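Local coordinates for protein tRNA (guanine-N(1)-)-methyltransferase (Corynebacterium diphtheriae, PDB 7KFF) that probably methylates N1 of guanosine 37 in tRNA as a knotted SPOUT-family methyltransferase, and here holds the spent cofactor product S-adenosyl-L-homocysteine, at residues Pro84-Val89 / Lys182-Arg187; Ala146-Thr149 / Ala155-Asn158. All blocks are in the same frame, centred on the assembly; numbering follows the deposited sequence.

Both contacts reach the same parallel sheet, in which strands 185-190 and 146-147 are neighbours; their centres are about 18 Å apart. In contact 1, Tyr184, in the loop just before strand 185-190, meets helix 79-90; contact 2 joins Phe148, the residue after strand 146-147, to Trp156 of helix 150-156. Arg187 ties them together: its NH1 probably donates to Ala146 O at 3.0 Å, while its NH2 packs 3.4 Å from Trp156 CZ2. Bound S-adenosyl-L-homocysteine is about 8 Å from the side chain of Phe148 but about 13 Å from that of Leu86, so contact 2 is nearer the cofactor pocket. Both contacts also touch the second subunit.

Contact 1: Pro84-Val89 / Lys182-Arg187; sequences PALDDV and KTYRVR
Where helix 79-90 packs on the loop that leads into strand 185-190, Tyr184 reaches across to the helix backbone and its phenol OH donates a hydrogen bond to Leu86 O. The bond is short, 2.7 Å from Tyr184 OH to Leu86 O, and it uses a carbonyl lone pair: the hydroxyl lies in the carbonyl plane, with a C=O to donor angle of 133°. The acceptor also lies near the plane of the phenol ring, at its edge, so the ring comes to the helix hydroxyl end first. Beside the bond, Tyr184 CE2 packs 4.0 Å from Leu86 CB, and Leu86 CD2 stays 4.1 Å from Tyr184 OH, so part of the leucine side chain lies next to the bond. Tyr184 gets there with CG opposite its own carbonyl carbon (chi1 -67°), a rotation that carries the ring off the loop toward the helix. Val89, one turn further on, adds a looser touch, its CB 4.3 Å from Tyr184 OH. This is helix-on-sheet packing in the knotted SPOUT fold, at the end of the sheet where strand 185-190 begins; Leu138 of the adjacent strand 137-141 touches both Leu86 and Tyr184, and Ile22 of strand 17-23 touches Leu86 and Val89. The hydroxyl of this buried tyrosine is given a backbone acceptor. Beside the tyrosine, a water bridges the partly exposed Thr183 and Asp87: it is 2.8 Å from Thr183 OG1 and makes a weak bond to Asp87 OD1. The other carboxylate oxygen, Asp87 OD2, forms a salt bridge with Arg246 of the second subunit, whose side chain also packs on Pro84, placing this face of helix 79-90 at the dimer interface.

Contact 2: Ala146-Thr149 / Ala155-Asn158; sequences APFT and AWSN
Phe148 and Trp156 lay their rings almost parallel, with planes 13° apart, but slid so far past one another that they barely overlap. The centroids of the phenyl ring and the six-membered ring of the indole are 5.6 Å apart, and the contact is carried by CD1 and CE1 of the phenyl ring and by the CE3-CZ3-CH2 part of the indole, the five-membered ring lying farther from the phenyl. Phe148 CE1 comes to 3.5 Å from Trp156 CZ3, with Phe148 CD1 almost as close to the same carbon and Trp156 CE3 a little farther from Phe148 CE1. Two different side-chain rotations bring the pair together. In Phe148, CG stands opposite the backbone N (chi1 -175°), which stretches the ring away from the strand end and back toward the helix. In Trp156 it is the carbonyl carbon that CG opposes (chi1 -61°), and the CB of this residue already points at the facing segment. Both side chains are buried. Ile206 of helix 200-211 touches each of them, Trp156 also rests on Leu137 and Leu139 of strand 137-141, and the ring of Tyr194 of the second subunit meets that of Phe148. Helix 150-156 links the two aromatics, and Thr149 occupies its N-cap, its side chain capping a backbone N within the helix, while Thr149 N donates in return to Asp152 OD2, an exchange consistent with a capping box. At the far end of the helix Ala155 O accepts the backbone N of Asn158 at 3.1 Å. The strand at the edge of the sheet within this chain, passing through a capped start into a short helix, with aromatics from both ends folded against the sheet, is a beta-alpha unit of the Rossmann-like SPOUT domain.

Contact 1: Pro84-Val89 / Lys182-Arg187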
ATOM      1  N   PRO A  84      -9.048   3.302 -26.078  1.00 17.41           N
ATOM      2  CA  PRO A  84      -7.944   3.652 -26.997  1.00 17.82           C
ATOM      3  C   PRO A  84      -6.590   3.729 -26.311  1.00 17.24           C
ATOM      4  O   PRO A  84      -5.585   3.312 -26.895  1.00 17.80           O
ATOM      5  CB  PRO A  84      -8.401   4.989 -27.591  1.00 19.71           C
ATOM      6  CG  PRO A  84      -9.923   4.885 -27.536  1.00 20.72           C
ATOM      7  CD  PRO A  84     -10.204   4.207 -26.237  1.00 17.96           C
ATOM      8  N   ALA A  85      -6.530   4.259 -25.081  1.00 15.68           N
ATOM      9  CA  ALA A  85      -5.267   4.342 -24.359  1.00 16.48           C
ATOM     10  C   ALA A  85      -4.690   2.955 -24.131  1.00 15.67           C
ATOM     11  O   ALA A  85      -3.502   2.707 -24.371  1.00 15.90           O
ATOM     12  CB  ALA A  85      -5.492   5.063 -23.030  1.00 16.71           C
ATOM     13  N   LEU A  86      -5.519   2.027 -23.663  1.00 15.24           N
ATOM     14  CA  LEU A  86      -5.026   0.683 -23.411  1.00 16.20           C
ATOM     15  C   LEU A  86      -4.652  -0.031 -24.703  1.00 16.20           C
ATOM     16  O   LEU A  86      -3.698  -0.818 -24.721  1.00 16.88           O
ATOM     17  CB  LEU A  86      -6.086  -0.111 -22.648  1.00 15.63           C
ATOM     18  CG  LEU A  86      -6.231   0.306 -21.182  1.00 15.56           C
ATOM     19  CD1 LEU A  86      -7.543  -0.228 -20.626  1.00 17.55           C
ATOM     20  CD2 LEU A  86      -5.057  -0.206 -20.392  1.00 16.71           C
ATOM     21  N   ASP A  87      -5.406   0.207 -25.783  1.00 16.97           N
ATOM     22  CA  ASP A  87      -5.071  -0.379 -27.076  1.00 17.78           C
ATOM     23  C   ASP A  87      -3.674   0.064 -27.512  1.00 18.96           C
ATOM     24  O   ASP A  87      -2.858  -0.743 -27.966  1.00 19.56           O
ATOM     25  CB  ASP A  87      -6.058   0.101 -28.144  1.00 18.90           C
ATOM     26  CG  ASP A  87      -7.479  -0.451 -27.996  1.00 20.86           C
ATOM     27  OD1 ASP A  87      -7.740  -1.377 -27.188  1.00 21.12           O
ATOM     28  OD2 ASP A  87      -8.379   0.083 -28.706  1.00 22.84           O
ATOM     29  N   ASP A  88      -3.394   1.363 -27.390  1.00 18.24           N
ATOM     30  CA  ASP A  88      -2.135   1.919 -27.882  1.00 20.03           C
ATOM     31  C   ASP A  88      -0.965   1.489 -27.008  1.00 19.36           C
ATOM     32  O   ASP A  88       0.113   1.147 -27.515  1.00 21.85           O
ATOM     33  CB  ASP A  88      -2.237   3.444 -27.920  1.00 21.53           C
ATOM     34  CG  ASP A  88      -3.063   3.967 -29.095  1.00 26.24           C
ATOM     35  OD1 ASP A  88      -3.506   3.174 -29.961  1.00 28.03           O
ATOM     36  OD2 ASP A  88      -3.259   5.206 -29.170  1.00 27.76           O
ATOM     37  N   VAL A  89      -1.148   1.496 -25.690  1.00 18.25           N
ATOM     38  CA  VAL A  89      -0.019   1.157 -24.829  1.00 19.64           C
ATOM     39  C   VAL A  89       0.347  -0.319 -24.940  1.00 23.58           C
ATOM     40  O   VAL A  89       1.494  -0.698 -24.683  1.00 25.72           O
ATOM     41  CB  VAL A  89      -0.319   1.577 -23.380  1.00 19.59           C
ATOM     42  CG1 VAL A  89       0.680   0.984 -22.415  1.00 21.73           C
ATOM     43  CG2 VAL A  89      -0.367   3.083 -23.286  1.00 19.11           C
ATOM     44  N   LYS A 182      -9.514  -8.842 -24.099  1.00 16.84           N
ATOM     45  CA  LYS A 182      -9.180  -9.258 -25.457  1.00 18.86           C
ATOM     46  C   LYS A 182      -7.701  -9.070 -25.753  1.00 18.82           C
ATOM     47  O   LYS A 182      -7.147  -9.780 -26.601  1.00 21.14           O
ATOM     48  CB  LYS A 182     -10.004  -8.459 -26.471  1.00 22.18           C
ATOM     49  CG  LYS A 182     -11.483  -8.773 -26.441  1.00 24.80           C
ATOM     50  CD  LYS A 182     -12.235  -7.876 -27.421  1.00 29.63           C
ATOM     51  CE  LYS A 182     -13.697  -8.266 -27.538  1.00 35.68           C
ATOM     52  NZ  LYS A 182     -14.428  -7.328 -28.448  1.00 37.48           N
ATOM     53  N   THR A 183      -7.054  -8.127 -25.074  1.00 16.75           N
ATOM     54  CA  THR A 183      -5.683  -7.724 -25.350  1.00 18.15           C
ATOM     55  C   THR A 183      -4.714  -8.083 -24.245  1.00 17.20           C
ATOM     56  O   THR A 183      -3.524  -8.274 -24.509  1.00 18.45           O
ATOM     57  CB  THR A 183      -5.645  -6.200 -25.552  1.00 18.89           C
ATOM     58  OG1 THR A 183      -6.540  -5.861 -26.622  1.00 20.39           O
ATOM     59  CG2 THR A 183      -4.254  -5.709 -25.885  1.00 20.01           C
ATOM     60  N   TYR A 184      -5.196  -8.145 -23.017  1.00 15.69           N
ATOM     61  CA  TYR A 184      -4.361  -8.314 -21.844  1.00 15.39           C
ATOM     62  C   TYR A 184      -4.862  -9.486 -21.010  1.00 16.30           C
ATOM     63  O   TYR A 184      -6.044  -9.824 -21.032  1.00 15.99           O
ATOM     64  CB  TYR A 184      -4.487  -7.088 -20.938  1.00 14.83           C
ATOM     65  CG  TYR A 184      -3.944  -5.775 -21.469  1.00 14.24           C
ATOM     66  CD1 TYR A 184      -2.653  -5.390 -21.177  1.00 15.28           C
ATOM     67  CD2 TYR A 184      -4.753  -4.901 -22.205  1.00 15.33           C
ATOM     68  CE1 TYR A 184      -2.150  -4.196 -21.611  1.00 16.05           C
ATOM     69  CE2 TYR A 184      -4.259  -3.699 -22.661  1.00 15.04           C
ATOM     70  CZ  TYR A 184      -2.939  -3.358 -22.344  1.00 15.54           C
ATOM     71  OH  TYR A 184      -2.380  -2.173 -22.740  1.00 17.47           O
ATOM     72  N   ARG A 185      -3.956 -10.056 -20.198  1.00 15.69           N
ATOM     73  CA  ARG A 185      -4.369 -10.766 -18.988  1.00 14.80           C
ATOM     74  C   ARG A 185      -4.669  -9.707 -17.937  1.00 13.72           C
ATOM     75  O   ARG A 185      -3.800  -8.882 -17.657  1.00 15.27           O
ATOM     76  CB  ARG A 185      -3.255 -11.696 -18.530  1.00 16.30           C
ATOM     77  CG  ARG A 185      -3.113 -12.951 -19.405  1.00 18.52           C
ATOM     78  CD  ARG A 185      -1.829 -13.757 -19.082  1.00 19.58           C
ATOM     79  NE  ARG A 185      -0.643 -12.998 -19.458  1.00 19.19           N
ATOM     80  CZ  ARG A 185       0.314 -12.582 -18.633  1.00 18.70           C
ATOM     81  NH1 ARG A 185       0.290 -12.875 -17.339  1.00 19.91           N
ATOM     82  NH2 ARG A 185       1.314 -11.858 -19.107  1.00 19.85           N
ATOM     83  N   VAL A 186      -5.889  -9.678 -17.397  1.00 14.62           N
ATOM     84  CA  VAL A 186      -6.350  -8.568 -16.566  1.00 13.76           C
ATOM     85  C   VAL A 186      -6.479  -9.026 -15.121  1.00 14.00           C
ATOM     86  O   VAL A 186      -7.089 -10.065 -14.848  1.00 16.18           O
ATOM     87  CB  VAL A 186      -7.684  -7.994 -17.074  1.00 15.26           C
ATOM     88  CG1 VAL A 186      -8.152  -6.840 -16.213  1.00 16.52           C
ATOM     89  CG2 VAL A 186      -7.545  -7.561 -18.521  1.00 15.54           C
ATOM     90  N   ARG A 187      -5.935  -8.232 -14.199  1.00 13.29           N
ATOM     91  CA  ARG A 187      -6.083  -8.463 -12.770  1.00 13.11           C
ATOM     92  C   ARG A 187      -6.468  -7.157 -12.088  1.00 11.97           C
ATOM     93  O   ARG A 187      -5.739  -6.166 -12.164  1.00 13.99           O
ATOM     94  CB  ARG A 187      -4.781  -9.016 -12.184  1.00 14.23           C
ATOM     95  CG  ARG A 187      -4.711  -8.959 -10.684  1.00 14.62           C
ATOM     96  CD  ARG A 187      -5.662  -9.952  -9.925  1.00 15.09           C
ATOM     97  NE  ARG A 187      -5.469  -9.713  -8.500  1.00 14.72           N
ATOM     98  CZ  ARG A 187      -4.503 -10.253  -7.766  1.00 15.42           C
ATOM     99  NH1 ARG A 187      -4.313  -9.881  -6.517  1.00 15.22           N
ATOM    100  NH2 ARG A 187      -3.738 -11.186  -8.293  1.00 16.17           N
TER
HETATM  101  O   HOH W   1      -6.279  -3.596 -28.190  1.00 26.98           O

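Contact 2: Ala146-Thr149 / Ala155-Asn158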
ATOM      1  N   ALA A 146      -8.903  -8.438  -5.903  1.00 14.68           N
ATOM      2  CA  ALA A 146      -8.280  -9.442  -5.057  1.00 14.84           C
ATOM      3  C   ALA A 146      -7.034  -8.869  -4.385  1.00 14.17           C
ATOM      4  O   ALA A 146      -6.256  -8.133  -5.016  1.00 14.49           O
ATOM      5  CB  ALA A 146      -7.909 -10.670  -5.883  1.00 16.53           C
ATOM      6  N   PRO A 147      -6.809  -9.177  -3.116  1.00 14.48           N
ATOM      7  CA  PRO A 147      -5.662  -8.589  -2.416  1.00 15.02           C
ATOM      8  C   PRO A 147      -4.328  -8.903  -3.060  1.00 13.90           C
ATOM      9  O   PRO A 147      -4.068 -10.034  -3.462  1.00 14.78           O
ATOM     10  CB  PRO A 147      -5.733  -9.226  -1.023  1.00 17.41           C
ATOM     11  CG  PRO A 147      -7.164  -9.583  -0.852  1.00 19.54           C
ATOM     12  CD  PRO A 147      -7.646  -9.986  -2.208  1.00 17.21           C
ATOM     13  N   PHE A 148      -3.467  -7.886  -3.110  1.00 13.46           N
ATOM     14  CA  PHE A 148      -2.070  -8.079  -3.479  1.00 12.72           C
ATOM     15  C   PHE A 148      -1.368  -8.909  -2.409  1.00 13.53           C
ATOM     16  O   PHE A 148      -1.434  -8.592  -1.212  1.00 15.47           O
ATOM     17  CB  PHE A 148      -1.401  -6.698  -3.580  1.00 13.05           C
ATOM     18  CG  PHE A 148       0.028  -6.715  -4.071  1.00 12.47           C
ATOM     19  CD1 PHE A 148       0.415  -7.502  -5.154  1.00 13.28           C
ATOM     20  CD2 PHE A 148       0.989  -5.925  -3.450  1.00 12.69           C
ATOM     21  CE1 PHE A 148       1.706  -7.496  -5.603  1.00 13.00           C
ATOM     22  CE2 PHE A 148       2.291  -5.931  -3.907  1.00 13.90           C
ATOM     23  CZ  PHE A 148       2.645  -6.707  -4.965  1.00 12.89           C
ATOM     24  N   THR A 149      -0.667  -9.954  -2.842  1.00 14.11           N
ATOM     25  CA  THR A 149       0.040 -10.854  -1.942  1.00 14.62           C
ATOM     26  C   THR A 149       1.489 -10.978  -2.391  1.00 14.36           C
ATOM     27  O   THR A 149       1.865 -10.635  -3.515  1.00 14.02           O
ATOM     28  CB  THR A 149      -0.582 -12.262  -1.933  1.00 17.02           C
ATOM     29  OG1 THR A 149      -0.354 -12.849  -3.216  1.00 17.84           O
ATOM     30  CG2 THR A 149      -2.060 -12.241  -1.579  1.00 17.61           C
ATOM     31  N   ALA A 155       5.053 -14.000  -8.732  1.00 14.69           N
ATOM     32  CA  ALA A 155       4.562 -14.280 -10.080  1.00 14.77           C
ATOM     33  C   ALA A 155       4.892 -13.136 -11.038  1.00 14.31           C
ATOM     34  O   ALA A 155       5.413 -13.349 -12.140  1.00 15.32           O
ATOM     35  CB  ALA A 155       3.050 -14.516 -10.058  1.00 15.59           C
ATOM     36  N   TRP A 156       4.576 -11.909 -10.629  1.00 13.36           N
ATOM     37  CA  TRP A 156       4.684 -10.779 -11.541  1.00 13.71           C
ATOM     38  C   TRP A 156       6.133 -10.378 -11.796  1.00 13.76           C
ATOM     39  O   TRP A 156       6.404  -9.733 -12.810  1.00 14.67           O
ATOM     40  CB  TRP A 156       3.849  -9.608 -11.040  1.00 13.43           C
ATOM     41  CG  TRP A 156       2.382  -9.971 -10.955  1.00 13.55           C
ATOM     42  CD1 TRP A 156       1.760 -11.025 -11.572  1.00 14.93           C
ATOM     43  CD2 TRP A 156       1.373  -9.315 -10.174  1.00 13.61           C
ATOM     44  NE1 TRP A 156       0.419 -11.049 -11.238  1.00 15.31           N
ATOM     45  CE2 TRP A 156       0.166 -10.016 -10.372  1.00 14.67           C
ATOM     46  CE3 TRP A 156       1.371  -8.189  -9.344  1.00 13.70           C
ATOM     47  CZ2 TRP A 156      -1.018  -9.645  -9.750  1.00 15.56           C
ATOM     48  CZ3 TRP A 156       0.186  -7.815  -8.732  1.00 14.21           C
ATOM     49  CH2 TRP A 156      -0.992  -8.554  -8.930  1.00 14.77           C
ATOM     50  N   SER A 157       7.067 -10.762 -10.918  1.00 13.37           N
ATOM     51  CA  SER A 157       8.479 -10.506 -11.187  1.00 14.70           C
ATOM     52  C   SER A 157       8.953 -11.206 -12.454  1.00 14.96           C
ATOM     53  O   SER A 157      10.010 -10.842 -12.989  1.00 17.03           O
ATOM     54  CB  SER A 157       9.355 -10.914  -9.986  1.00 14.83           C
ATOM     55  OG  SER A 157       9.450 -12.309  -9.819  1.00 15.45           O
ATOM     56  N   ASN A 158       8.183 -12.177 -12.958  1.00 15.24           N
ATOM     57  CA  ASN A 158       8.517 -12.885 -14.188  1.00 15.77           C
ATOM     58  C   ASN A 158       7.952 -12.236 -15.448  1.00 16.43           C
ATOM     59  O   ASN A 158       8.229 -12.713 -16.561  1.00 18.96           O
ATOM     60  CB  ASN A 158       8.008 -14.321 -14.093  1.00 17.35           C
ATOM     61  CG  ASN A 158       8.753 -15.115 -13.051  1.00 18.29           C
ATOM     62  OD1 ASN A 158       9.896 -15.495 -13.261  1.00 19.45           O
ATOM     63  ND2 ASN A 158       8.111 -15.360 -11.915  1.00 18.97           N
TER